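Local structure of putative fimbrium anchoring subunit Fim4B (Bacteroides ovatus, 5CAG) at residues Gly36-Phe41 with Val72-Asn77; Ser165-Ser170 with Ser184-Phe189; Lys139-Val144 with Gln207-Thr212; Ile238-Thr243 with Asp286-Pro291. The protein is a putative anchoring subunit of a fimbrium, a lipoprotein of the FimB/Mfa2 family probably tethered to the outer membrane. One frame throughout, in Å; residues are numbered along the deposited sequence.

Interaction 1. Residues Gly36-Phe41 with Val72-Asn77; sequences GVRVIF and VVYNYN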
loop_
_atom_site.group_PDB
_atom_site.type_symbol
_atom_site.label_atom_id
_atom_site.label_comp_id
_atom_site.label_asym_id
_atom_site.label_seq_id
_atom_site.Cartn_x
_atom_site.Cartn_y
_atom_site.Cartn_z
ATOM N N GLY A 36 -13.182 -10.557 -0.936
ATOM C CA GLY A 36 -13.120 -11.222 0.362
ATOM C C GLY A 36 -11.829 -10.876 1.084
ATOM O O GLY A 36 -11.032 -10.065 0.589
ATOM N N VAL A 37 -11.607 -11.494 2.266
ATOM C CA VAL A 37 -10.408 -11.238 3.082
ATOM C C VAL A 37 -9.729 -12.520 3.539
ATOM O O VAL A 37 -10.367 -13.563 3.604
ATOM C CB VAL A 37 -10.687 -10.345 4.322
ATOM C CG1 VAL A 37 -11.323 -9.014 3.933
ATOM C CG2 VAL A 37 -11.522 -11.074 5.372
ATOM N N ARG A 38 -8.445 -12.419 3.902
ATOM C CA ARG A 38 -7.659 -13.518 4.453
ATOM C C ARG A 38 -7.368 -13.186 5.897
ATOM O O ARG A 38 -7.086 -12.019 6.202
ATOM C CB ARG A 38 -6.364 -13.774 3.670
ATOM C CG ARG A 38 -5.788 -15.169 3.941
ATOM C CD ARG A 38 -4.287 -15.102 3.950
ATOM N NE ARG A 38 -3.628 -16.401 3.801
ATOM C CZ ARG A 38 -2.393 -16.541 3.319
ATOM N NH1 ARG A 38 -1.707 -15.478 2.910
ATOM N NH2 ARG A 38 -1.848 -17.745 3.213
ATOM N N VAL A 39 -7.517 -14.174 6.799
ATOM C CA VAL A 39 -7.324 -13.999 8.236
ATOM C C VAL A 39 -6.237 -14.953 8.701
ATOM O O VAL A 39 -6.333 -16.166 8.461
ATOM C CB VAL A 39 -8.634 -14.199 9.040
ATOM C CG1 VAL A 39 -8.415 -13.906 10.515
ATOM C CG2 VAL A 39 -9.793 -13.368 8.491
ATOM N N ILE A 40 -5.182 -14.427 9.332
ATOM C CA ILE A 40 -4.126 -15.319 9.814
ATOM C C ILE A 40 -3.922 -15.085 11.289
ATOM O O ILE A 40 -3.783 -13.947 11.725
ATOM C CB ILE A 40 -2.779 -15.260 9.048
ATOM C CG1 ILE A 40 -2.968 -15.289 7.539
ATOM C CG2 ILE A 40 -1.872 -16.403 9.485
ATOM C CD1 ILE A 40 -1.798 -14.709 6.807
ATOM N N PHE A 41 -3.884 -16.174 12.040
ATOM C CA PHE A 41 -3.666 -16.199 13.469
ATOM C C PHE A 41 -2.284 -16.780 13.760
ATOM O O PHE A 41 -2.100 -17.981 13.602
ATOM C CB PHE A 41 -4.758 -17.054 14.118
ATOM C CG PHE A 41 -6.056 -16.342 14.394
ATOM C CD1 PHE A 41 -6.989 -16.148 13.385
ATOM C CD2 PHE A 41 -6.371 -15.914 15.677
ATOM C CE1 PHE A 41 -8.207 -15.524 13.655
ATOM C CE2 PHE A 41 -7.580 -15.276 15.937
ATOM C CZ PHE A 41 -8.497 -15.106 14.929
ATOM N N VAL A 72 -3.762 -10.972 11.591
ATOM C CA VAL A 72 -3.727 -10.120 10.397
ATOM C C VAL A 72 -4.981 -10.390 9.559
ATOM O O VAL A 72 -5.410 -11.540 9.430
ATOM C CB VAL A 72 -2.453 -10.174 9.502
ATOM C CG1 VAL A 72 -1.220 -9.669 10.223
ATOM C CG2 VAL A 72 -2.223 -11.554 8.917
ATOM N N VAL A 73 -5.582 -9.328 9.018
ATOM C CA VAL A 73 -6.737 -9.431 8.133
ATOM C C VAL A 73 -6.503 -8.481 6.994
ATOM O O VAL A 73 -6.358 -7.270 7.231
ATOM C CB VAL A 73 -8.111 -9.161 8.786
ATOM C CG1 VAL A 73 -9.230 -9.531 7.820
ATOM C CG2 VAL A 73 -8.267 -9.906 10.099
ATOM N N TYR A 74 -6.456 -8.997 5.770
ATOM C CA TYR A 74 -6.263 -8.127 4.626
ATOM C C TYR A 74 -7.104 -8.645 3.452
ATOM O O TYR A 74 -7.517 -9.804 3.469
ATOM C CB TYR A 74 -4.770 -8.011 4.285
ATOM C CG TYR A 74 -4.146 -9.298 3.784
ATOM C CD1 TYR A 74 -4.173 -9.628 2.434
ATOM C CD2 TYR A 74 -3.504 -10.172 4.657
ATOM C CE1 TYR A 74 -3.601 -10.810 1.968
ATOM C CE2 TYR A 74 -2.941 -11.373 4.201
ATOM C CZ TYR A 74 -2.997 -11.688 2.853
ATOM O OH TYR A 74 -2.441 -12.850 2.367
ATOM N N ASN A 75 -7.384 -7.787 2.460
ATOM C CA ASN A 75 -8.145 -8.194 1.285
ATOM C C ASN A 75 -7.207 -8.925 0.311
ATOM O O ASN A 75 -6.109 -8.447 -0.013
ATOM C CB ASN A 75 -8.835 -7.008 0.644
ATOM C CG ASN A 75 -7.926 -5.880 0.246
ATOM O OD1 ASN A 75 -7.192 -5.298 1.066
ATOM N ND2 ASN A 75 -7.995 -5.532 -1.028
ATOM N N TYR A 76 -7.633 -10.108 -0.135
ATOM C CA TYR A 76 -6.757 -10.927 -0.951
ATOM C C TYR A 76 -6.694 -10.526 -2.393
ATOM O O TYR A 76 -5.583 -10.518 -2.918
ATOM C CB TYR A 76 -7.058 -12.439 -0.854
ATOM C CG TYR A 76 -8.486 -12.886 -1.079
ATOM C CD1 TYR A 76 -8.979 -13.081 -2.363
ATOM C CD2 TYR A 76 -9.296 -13.256 -0.011
ATOM C CE1 TYR A 76 -10.279 -13.530 -2.582
ATOM C CE2 TYR A 76 -10.579 -13.762 -0.219
ATOM C CZ TYR A 76 -11.074 -13.880 -1.509
ATOM O OH TYR A 76 -12.344 -14.364 -1.741
ATOM N N ASN A 77 -7.827 -10.231 -3.052
ATOM C CA ASN A 77 -7.778 -9.996 -4.497
ATOM C C ASN A 77 -7.387 -8.588 -4.860
ATOM O O ASN A 77 -8.237 -7.691 -4.800
ATOM C CB ASN A 77 -9.109 -10.353 -5.158
ATOM C CG ASN A 77 -8.966 -10.994 -6.517
ATOM O OD1 ASN A 77 -8.093 -11.851 -6.751
ATOM N ND2 ASN A 77 -9.876 -10.635 -7.420
#
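Arg-38 NH1 donates to Tyr-74 OH at 2.8 Å, with the phenol oxygen close to the guanidinium plane. NH2 of the same group turns to Asp-52 and Glu-86 in salt bridges, so bonds on different nitrogens fix its rotation, and the two carboxylates probably offset the positive charge beside the phenol. The two side chains run side by side in the same direction, planes 76° apart, and Arg-38 CB sits over one face of the Tyr-74 ring near its rim. Ile-40 CD1 lies over one face of the guanidinium. Beneath this layer Arg-38/Tyr-74 and Ile-40/Val-72 are antiparallel hydrogen-bonded pairs, with Arg-38 N 2.8 Å from Tyr-74 O. On the opposite face Val-39 CG2 packs 3.9 Å from Val-73 CG1, and Val-37 CG2 reaches the same methyl. At the end of the pairing Tyr-76, its CG set between backbone N and carbonyl carbon (chi1 52°), folds its ring back over the Gly-36 carbonyl. Strand 36-43 also bonds to 51-56, and 67-75 to 118-127; this is antiparallel beta-sheet pairing, consistent with a transthyretin-like sandwich domain.

Interaction 2. Residues Ser165-Ser170 with Ser184-Phe189; sequences SIDGLS and SQPIYF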
loop_
_atom_site.group_PDB
_atom_site.type_symbol
_atom_site.label_atom_id
_atom_site.label_comp_id
_atom_site.label_asym_id
_atom_site.label_seq_id
_atom_site.Cartn_x
_atom_site.Cartn_y
_atom_site.Cartn_z
ATOM N N SER A 165 7.637 9.532 -11.578
ATOM C CA SER A 165 8.153 8.657 -10.533
ATOM C C SER A 165 8.241 9.456 -9.255
ATOM O O SER A 165 8.464 10.674 -9.300
ATOM C CB SER A 165 9.505 8.053 -10.899
ATOM O OG SER A 165 10.422 8.966 -11.486
ATOM N N ILE A 166 8.007 8.795 -8.116
ATOM C CA ILE A 166 8.082 9.461 -6.824
ATOM C C ILE A 166 8.884 8.571 -5.867
ATOM O O ILE A 166 8.563 7.393 -5.634
ATOM C CB ILE A 166 6.699 9.896 -6.287
ATOM C CG1 ILE A 166 6.810 10.680 -4.980
ATOM C CG2 ILE A 166 5.732 8.733 -6.171
ATOM C CD1 ILE A 166 6.124 11.947 -4.989
ATOM N N ASP A 167 9.983 9.150 -5.389
ATOM C CA ASP A 167 10.919 8.533 -4.470
ATOM C C ASP A 167 10.665 9.012 -3.076
ATOM O O ASP A 167 10.277 10.164 -2.896
ATOM C CB ASP A 167 12.343 8.900 -4.874
ATOM C CG ASP A 167 13.005 7.875 -5.750
ATOM O OD1 ASP A 167 13.068 6.688 -5.332
ATOM O OD2 ASP A 167 13.520 8.262 -6.826
ATOM N N GLY A 168 10.919 8.153 -2.094
ATOM C CA GLY A 168 10.785 8.517 -0.688
ATOM C C GLY A 168 9.496 8.125 0.001
ATOM O O GLY A 168 9.372 8.336 1.207
ATOM N N LEU A 169 8.514 7.584 -0.738
ATOM C CA LEU A 169 7.251 7.181 -0.118
ATOM C C LEU A 169 7.279 5.689 0.169
ATOM O O LEU A 169 8.192 5.006 -0.274
ATOM C CB LEU A 169 6.033 7.566 -0.969
ATOM C CG LEU A 169 5.791 9.051 -1.210
ATOM C CD1 LEU A 169 4.580 9.250 -2.078
ATOM C CD2 LEU A 169 5.583 9.776 0.039
ATOM N N SER A 170 6.318 5.190 0.951
ATOM C CA SER A 170 6.268 3.777 1.321
ATOM C C SER A 170 5.639 2.980 0.172
ATOM O O SER A 170 4.455 3.142 -0.142
ATOM C CB SER A 170 5.514 3.588 2.637
ATOM O OG SER A 170 5.906 4.556 3.601
ATOM N N SER A 184 13.488 2.244 -1.757
ATOM C CA SER A 184 14.385 3.113 -2.523
ATOM C C SER A 184 14.192 2.908 -4.072
ATOM O O SER A 184 14.925 3.475 -4.887
ATOM C CB SER A 184 15.831 2.939 -2.067
ATOM O OG SER A 184 15.893 3.002 -0.647
ATOM N N GLN A 185 13.141 2.160 -4.448
ATOM C CA GLN A 185 12.665 1.947 -5.806
ATOM C C GLN A 185 11.508 2.917 -6.063
ATOM O O GLN A 185 10.530 2.900 -5.308
ATOM C CB GLN A 185 12.189 0.512 -5.998
ATOM C CG GLN A 185 13.260 -0.543 -5.921
ATOM C CD GLN A 185 12.647 -1.878 -6.195
ATOM O OE1 GLN A 185 12.838 -2.465 -7.272
ATOM N NE2 GLN A 185 11.841 -2.354 -5.245
ATOM N N PRO A 186 11.579 3.780 -7.087
ATOM C CA PRO A 186 10.506 4.766 -7.292
ATOM C C PRO A 186 9.166 4.184 -7.722
ATOM O O PRO A 186 9.113 3.183 -8.445
ATOM C CB PRO A 186 11.057 5.645 -8.412
ATOM C CG PRO A 186 12.528 5.406 -8.402
ATOM C CD PRO A 186 12.668 3.974 -8.056
ATOM N N ILE A 187 8.072 4.837 -7.295
ATOM C CA ILE A 187 6.739 4.426 -7.721
ATOM C C ILE A 187 6.475 5.117 -9.044
ATOM O O ILE A 187 6.606 6.332 -9.134
ATOM C CB ILE A 187 5.650 4.750 -6.674
ATOM C CG1 ILE A 187 5.885 3.975 -5.370
ATOM C CG2 ILE A 187 4.255 4.453 -7.253
ATOM C CD1 ILE A 187 5.079 4.482 -4.224
ATOM N N TYR A 188 6.144 4.358 -10.068
ATOM C CA TYR A 188 5.845 4.901 -11.380
ATOM C C TYR A 188 4.416 5.308 -11.466
ATOM O O TYR A 188 3.540 4.608 -10.952
ATOM C CB TYR A 188 6.141 3.849 -12.463
ATOM C CG TYR A 188 5.376 3.987 -13.767
ATOM C CD1 TYR A 188 5.851 4.793 -14.797
ATOM C CD2 TYR A 188 4.258 3.210 -14.022
ATOM C CE1 TYR A 188 5.203 4.853 -16.029
ATOM C CE2 TYR A 188 3.607 3.259 -15.252
ATOM C CZ TYR A 188 4.063 4.104 -16.242
ATOM O OH TYR A 188 3.391 4.140 -17.443
ATOM N N PHE A 189 4.165 6.369 -12.229
ATOM C CA PHE A 189 2.813 6.818 -12.532
ATOM C C PHE A 189 2.801 7.502 -13.890
ATOM O O PHE A 189 3.800 8.081 -14.307
ATOM C CB PHE A 189 2.229 7.714 -11.428
ATOM C CG PHE A 189 3.079 8.893 -11.053
ATOM C CD1 PHE A 189 2.940 10.109 -11.710
ATOM C CD2 PHE A 189 4.010 8.800 -10.025
ATOM C CE1 PHE A 189 3.717 11.208 -11.345
ATOM C CE2 PHE A 189 4.806 9.890 -9.678
ATOM C CZ PHE A 189 4.648 11.089 -10.334
#
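The ring of Phe-189 lies obliquely across the backbone at Ser-165 and Ile-166, its CE2 3.4 Å from Ser-165 N. A chi1 of 54° puts CG between the backbone N and the carbonyl carbon, which turns the ring back toward the partner strand. The same CE2 meets the branch methyl CG2 of Ile-166 at 3.8 Å, where the two side chains cross at a slant. That methyl also rests against Ile-187, 4.0 Å from its CB, and joins the two isoleucines on one face of the pair. Ile-166 and Ile-187 form the hydrogen-bonded pair of an antiparallel strand pairing, their backbones bonding in both directions: Ile-166 N to Ile-187 O at 3.0 Å and Ile-187 N to Ile-166 O at 3.1 Å, the second donor lying well off the carbonyl plane, by 35°. Ser-165 and Tyr-188, a non-hydrogen-bonded pair, face the other way. There Ser-165 CB touches Pro-186 CB, 3.8 Å off, and Pro-186 then runs alongside Asp-167, both side chains pointing the same way. The proline CG sits 3.4 Å from Asp-167 OD1 and about equally far from OD2, a van der Waals contact of ring carbon with carboxylate just where the strand pairing gives way to loop. Strand 159-167 lies between 187-193 and 232-239; Ser-165 bonds to Ile-234 of the latter through the backbone, while strand 197-205, pairing with 187-193, brings Phe-202 to stack on Phe-189 and to touch Ile-166.

Interaction 3. Residues Lys139-Val144 with Gln207-Thr212; sequences KLESVV and QVKEMT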
loop_
_atom_site.group_PDB
_atom_site.type_symbol
_atom_site.label_atom_id
_atom_site.label_comp_id
_atom_site.label_asym_id
_atom_site.label_seq_id
_atom_site.Cartn_x
_atom_site.Cartn_y
_atom_site.Cartn_z
ATOM N N LYS A 139 -13.310 -3.972 11.764
ATOM C CA LYS A 139 -13.358 -2.958 10.707
ATOM C C LYS A 139 -11.952 -2.900 10.150
ATOM O O LYS A 139 -10.999 -3.041 10.926
ATOM C CB LYS A 139 -13.805 -1.605 11.278
ATOM C CG LYS A 139 -13.966 -0.525 10.233
ATOM C CD LYS A 139 -14.779 0.677 10.689
ATOM C CE LYS A 139 -16.232 0.622 10.272
ATOM N NZ LYS A 139 -17.023 1.744 10.873
ATOM N N LEU A 140 -11.788 -2.798 8.833
ATOM C CA LEU A 140 -10.420 -2.797 8.342
ATOM C C LEU A 140 -9.984 -1.392 8.043
ATOM O O LEU A 140 -10.823 -0.493 7.991
ATOM C CB LEU A 140 -10.306 -3.704 7.134
ATOM C CG LEU A 140 -9.703 -5.062 7.402
ATOM C CD1 LEU A 140 -10.502 -5.837 8.427
ATOM C CD2 LEU A 140 -9.626 -5.850 6.135
ATOM N N GLU A 141 -8.681 -1.167 7.913
ATOM C CA GLU A 141 -8.194 0.189 7.677
ATOM C C GLU A 141 -7.574 0.328 6.277
ATOM O O GLU A 141 -6.783 -0.528 5.881
ATOM C CB GLU A 141 -7.185 0.577 8.772
ATOM C CG GLU A 141 -6.279 1.742 8.422
ATOM C CD GLU A 141 -5.169 2.047 9.400
ATOM O OE1 GLU A 141 -4.759 1.153 10.180
ATOM O OE2 GLU A 141 -4.651 3.181 9.321
ATOM N N SER A 142 -7.909 1.426 5.541
ATOM C CA SER A 142 -7.295 1.650 4.245
ATOM C C SER A 142 -5.885 2.128 4.476
ATOM O O SER A 142 -5.695 3.199 5.040
ATOM C CB SER A 142 -8.086 2.626 3.393
ATOM O OG SER A 142 -7.484 2.607 2.106
ATOM N N VAL A 143 -4.894 1.298 4.120
ATOM C CA VAL A 143 -3.484 1.628 4.341
ATOM C C VAL A 143 -2.814 2.200 3.074
ATOM O O VAL A 143 -1.600 2.342 3.041
ATOM C CB VAL A 143 -2.727 0.407 4.878
ATOM C CG1 VAL A 143 -3.225 0.040 6.266
ATOM C CG2 VAL A 143 -2.855 -0.775 3.928
ATOM N N VAL A 144 -3.601 2.553 2.051
ATOM C CA VAL A 144 -3.066 3.145 0.826
ATOM C C VAL A 144 -3.587 4.570 0.692
ATOM O O VAL A 144 -4.802 4.759 0.622
ATOM C CB VAL A 144 -3.410 2.319 -0.427
ATOM C CG1 VAL A 144 -2.923 3.034 -1.679
ATOM C CG2 VAL A 144 -2.840 0.916 -0.347
ATOM N N GLN A 207 2.635 5.761 6.031
ATOM C CA GLN A 207 3.926 5.574 6.709
ATOM C C GLN A 207 3.721 4.705 7.952
ATOM O O GLN A 207 4.545 3.831 8.261
ATOM C CB GLN A 207 4.552 6.924 7.077
ATOM C CG GLN A 207 6.067 6.916 7.097
ATOM C CD GLN A 207 6.572 8.225 7.632
ATOM O OE1 GLN A 207 6.765 8.381 8.840
ATOM N NE2 GLN A 207 6.733 9.211 6.757
ATOM N N VAL A 208 2.587 4.954 8.646
ATOM C CA VAL A 208 2.158 4.238 9.837
ATOM C C VAL A 208 0.648 4.127 9.882
ATOM O O VAL A 208 -0.060 5.112 9.600
ATOM C CB VAL A 208 2.648 4.873 11.172
ATOM C CG1 VAL A 208 2.557 3.863 12.317
ATOM C CG2 VAL A 208 4.068 5.411 11.073
ATOM N N LYS A 209 0.180 2.924 10.322
ATOM C CA LYS A 209 -1.159 2.519 10.736
ATOM C C LYS A 209 -1.770 3.692 11.560
ATOM O O LYS A 209 -1.100 4.291 12.422
ATOM C CB LYS A 209 -0.999 1.220 11.587
ATOM C CG LYS A 209 -2.072 0.849 12.633
ATOM C CD LYS A 209 -1.758 -0.504 13.366
ATOM C CE LYS A 209 -2.957 -1.301 13.887
ATOM N NZ LYS A 209 -3.815 -1.966 12.816
ATOM N N GLU A 210 -3.003 4.064 11.234
ATOM C CA GLU A 210 -3.695 5.154 11.905
ATOM C C GLU A 210 -4.752 4.585 12.855
ATOM O O GLU A 210 -5.230 5.334 13.715
ATOM C CB GLU A 210 -4.309 6.134 10.881
ATOM C CG GLU A 210 -3.260 7.018 10.211
ATOM C CD GLU A 210 -3.671 8.060 9.177
ATOM O OE1 GLU A 210 -4.852 8.089 8.761
ATOM O OE2 GLU A 210 -2.778 8.822 8.741
HETATM N N MSE A 211 -5.110 3.263 12.745
HETATM C CA MSE A 211 -6.135 2.707 13.634
HETATM C C MSE A 211 -5.680 2.742 15.110
HETATM O O MSE A 211 -4.509 2.486 15.430
HETATM C CB MSE A 211 -6.544 1.305 13.215
HETATM C CG MSE A 211 -7.726 0.728 14.005
HETATM SE SE MSE A 211 -8.141 -1.127 13.511
HETATM C CE MSE A 211 -9.019 -0.767 11.841
ATOM N N THR A 212 -6.618 3.131 15.984
ATOM C CA THR A 212 -6.414 3.202 17.419
ATOM C C THR A 212 -6.645 1.819 18.012
ATOM O O THR A 212 -7.691 1.208 17.769
ATOM C CB THR A 212 -7.307 4.288 17.986
ATOM O OG1 THR A 212 -6.730 5.517 17.556
ATOM C CG2 THR A 212 -7.411 4.249 19.516
#
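This is a carboxylate-to-backbone contact, in which Glu-141 on the long strand 134-154 holds the loop that follows strand 197-205. The two segments are not paired as strands; the nearest CA atoms, those of Glu-141 and Met-211, are 6.8 Å apart, and the glutamate side chain spans the gap. With CG anti to the backbone N (chi1 161°) and the rest of the chain extended, it delivers its carboxylate to two consecutive amides. Glu-210 N donates to Glu-141 OE2 at 2.7 Å, on the syn lone pair of that oxygen. Met-211 N makes a weak bond to Glu-141 OE1 at 3.3 Å. Lys-206 adds a salt bridge to OE2, which is therefore gripped by both a backbone N-H and an ammonium group; together these would probably favour the charged carboxylate, although the nearby Glu-210 carboxylate would work the other way. A further lysine lies close by, Lys-209, whose NZ stays 4.2 Å from Glu-141 OE1, too far for a salt bridge, and bonds instead to Asn-121. Met-211, a selenomethionine, runs antiparallel alongside the glutamate side chain: its CB lies 3.5 Å from Glu-141 OE1, while the bend at its selenium (chi3 -76°) brings CE to 3.8 Å from Glu-141 CB and close to the Lys-139 carbonyl. Strand 118-127 runs beside 134-154 and offers Leu-120 to Met-211, and the loop is tied on by Lys-209 bonding through its backbone to Gly-178 and touching Tyr-173 of strand 172-174.

Interaction 4. Residues Ile238-Thr243 with Asp286-Pro291; sequences IKTDNT and DKPETP
Asp-286 meets Lys-239 first, through its backbone carbonyl: the lysine chain, extended beyond CG, lays CE 3.4 Å from Asp-286 O and ends with NZ 3.5 Å from the same oxygen. The Asp-286 carboxylate stays apart, OD2 being 5.6 Å from Lys-239 NZ, so attraction between the charges is at most loose, while the backbone N of Asp-286 bonds to the side chain of Gln-245. After Lys-287 the chain reaches Pro-288, the residue that carries most of the contact. Its ring is directed at the turn: CB approaches Asp-241 OD2 at 3.3 Å, and CG lies 3.8 Å from Thr-240 OG1, each of these side chains crossing the ring at a slant. Asp-241 sits in a type I turn from Lys-239 to Asn-242, and its other oxygen, OD1, accepts from Thr-243 N at 3.2 Å, from above the carboxylate plane, in an Asx turn, which probably helps place it. At Glu-289 the segment begins to leave, its N 4.3 Å from Asp-241 OD2. Tyr-158 touches both Lys-287 and Pro-288 from another loop. With carbon set against oxygen, and with mostly exposed residues, the contact is chiefly van der Waals, perhaps with a weak electrostatic part; such chemistry suggests a light association of the last modelled residues with the turn between strands 232-239 and 244-250.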
loop_
_atom_site.group_PDB
_atom_site.type_symbol
_atom_site.label_atom_id
_atom_site.label_comp_id
_atom_site.label_asym_id
_atom_site.label_seq_id
_atom_site.Cartn_x
_atom_site.Cartn_y
_atom_site.Cartn_z
ATOM N N ILE A 238 9.758 12.531 -22.503
ATOM C CA ILE A 238 10.271 11.916 -23.723
ATOM C C ILE A 238 9.891 12.860 -24.859
ATOM O O ILE A 238 8.701 13.079 -25.090
ATOM C CB ILE A 238 9.728 10.486 -23.929
ATOM C CG1 ILE A 238 10.012 9.567 -22.710
ATOM C CG2 ILE A 238 10.236 9.908 -25.243
ATOM C CD1 ILE A 238 11.499 9.340 -22.380
ATOM N N LYS A 239 10.880 13.475 -25.507
ATOM C CA LYS A 239 10.648 14.446 -26.585
ATOM C C LYS A 239 10.176 13.760 -27.908
ATOM O O LYS A 239 10.174 12.531 -27.997
ATOM C CB LYS A 239 11.905 15.317 -26.837
ATOM C CG LYS A 239 12.293 16.265 -25.693
ATOM C CD LYS A 239 13.445 17.156 -26.156
ATOM C CE LYS A 239 14.230 17.860 -25.085
ATOM N NZ LYS A 239 15.549 18.278 -25.637
ATOM N N THR A 240 9.792 14.564 -28.930
ATOM C CA THR A 240 9.289 14.029 -30.193
ATOM C C THR A 240 10.392 13.338 -30.974
ATOM O O THR A 240 10.089 12.545 -31.869
ATOM C CB THR A 240 8.570 15.077 -31.052
ATOM O OG1 THR A 240 9.477 16.087 -31.499
ATOM C CG2 THR A 240 7.356 15.674 -30.367
ATOM N N ASP A 241 11.658 13.588 -30.625
ATOM C CA ASP A 241 12.781 12.919 -31.276
ATOM C C ASP A 241 13.331 11.775 -30.393
ATOM O O ASP A 241 14.414 11.244 -30.662
ATOM C CB ASP A 241 13.867 13.924 -31.608
ATOM C CG ASP A 241 14.493 14.615 -30.427
ATOM O OD1 ASP A 241 13.927 14.516 -29.306
ATOM O OD2 ASP A 241 15.508 15.331 -30.632
ATOM N N ASN A 242 12.557 11.393 -29.356
ATOM C CA ASN A 242 12.856 10.330 -28.393
ATOM C C ASN A 242 14.027 10.702 -27.471
ATOM O O ASN A 242 14.675 9.835 -26.901
ATOM C CB ASN A 242 13.108 8.996 -29.102
ATOM C CG ASN A 242 12.056 8.683 -30.138
ATOM O OD1 ASN A 242 10.855 8.583 -29.823
ATOM N ND2 ASN A 242 12.482 8.582 -31.404
ATOM N N THR A 243 14.264 11.999 -27.297
ATOM C CA THR A 243 15.295 12.548 -26.423
ATOM C C THR A 243 14.687 12.655 -25.066
ATOM O O THR A 243 13.459 12.654 -24.955
ATOM C CB THR A 243 15.709 13.863 -27.015
ATOM O OG1 THR A 243 16.314 13.504 -28.240
ATOM C CG2 THR A 243 16.693 14.645 -26.161
ATOM N N ASP A 286 12.874 22.163 -23.915
ATOM C CA ASP A 286 13.583 22.826 -25.003
ATOM C C ASP A 286 13.313 22.107 -26.309
ATOM O O ASP A 286 13.353 20.875 -26.346
ATOM C CB ASP A 286 15.085 22.898 -24.702
ATOM C CG ASP A 286 15.402 23.592 -23.389
ATOM O OD1 ASP A 286 15.065 24.798 -23.252
ATOM O OD2 ASP A 286 15.973 22.932 -22.495
ATOM N N LYS A 287 12.999 22.882 -27.369
ATOM C CA LYS A 287 12.729 22.397 -28.721
ATOM C C LYS A 287 13.807 21.397 -29.126
ATOM O O LYS A 287 14.989 21.667 -28.907
ATOM C CB LYS A 287 12.659 23.568 -29.732
ATOM C CG LYS A 287 12.244 23.178 -31.166
ATOM C CD LYS A 287 12.086 24.395 -32.104
ATOM C CE LYS A 287 10.894 24.296 -33.041
ATOM N NZ LYS A 287 10.652 25.567 -33.783
ATOM N N PRO A 288 13.428 20.212 -29.657
ATOM C CA PRO A 288 14.451 19.235 -30.040
ATOM C C PRO A 288 15.412 19.811 -31.066
ATOM O O PRO A 288 15.012 20.616 -31.920
ATOM C CB PRO A 288 13.641 18.068 -30.612
ATOM C CG PRO A 288 12.316 18.598 -30.891
ATOM C CD PRO A 288 12.072 19.703 -29.937
ATOM N N GLU A 289 16.694 19.418 -30.946
ATOM C CA GLU A 289 17.774 19.850 -31.837
ATOM C C GLU A 289 17.492 19.454 -33.279
ATOM O O GLU A 289 16.709 18.534 -33.558
ATOM C CB GLU A 289 19.125 19.282 -31.388
ATOM C CG GLU A 289 19.728 20.038 -30.214
ATOM C CD GLU A 289 21.195 19.776 -29.923
ATOM O OE1 GLU A 289 21.980 19.602 -30.886
ATOM O OE2 GLU A 289 21.568 19.795 -28.727
ATOM N N THR A 290 18.109 20.178 -34.194
ATOM C CA THR A 290 17.916 19.945 -35.615
ATOM C C THR A 290 19.279 19.718 -36.313
ATOM O O THR A 290 20.278 20.350 -35.927
ATOM C CB THR A 290 17.115 21.112 -36.228
ATOM O OG1 THR A 290 17.674 22.363 -35.799
ATOM C CG2 THR A 290 15.619 21.042 -35.883
ATOM N N PRO A 291 19.320 18.811 -37.336
ATOM C CA PRO A 291 20.592 18.542 -38.063
ATOM C C PRO A 291 21.318 19.796 -38.569
ATOM O O PRO A 291 22.541 19.798 -38.698
ATOM C CB PRO A 291 20.147 17.691 -39.263
ATOM C CG PRO A 291 18.869 17.051 -38.830
ATOM C CD PRO A 291 18.205 17.981 -37.857
#

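Overall arrangement
Interactions 1 and 2 are buried strand pairings on opposite sides of the chain's centre, about 26 Å apart between centres, and both combine backbone bonds with apolar packing; interaction 1 adds an arginine in salt bridges with carboxylates. Interaction 3, partly buried, replaces strand pairing with one carboxylate and backbone amides. It touches interactions 1 and 2: Leu-140 packs on Val-37 and Val-73 of interaction 1, and Gln-207 on Ser-170 of interaction 2. Interaction 4 is a surface contact, its centre about 37 Å from the chain's centre, without clear hydrogen bonds between its segments. It nevertheless shares framework with interaction 2, since strands 159-167 and 232-239 are neighbours.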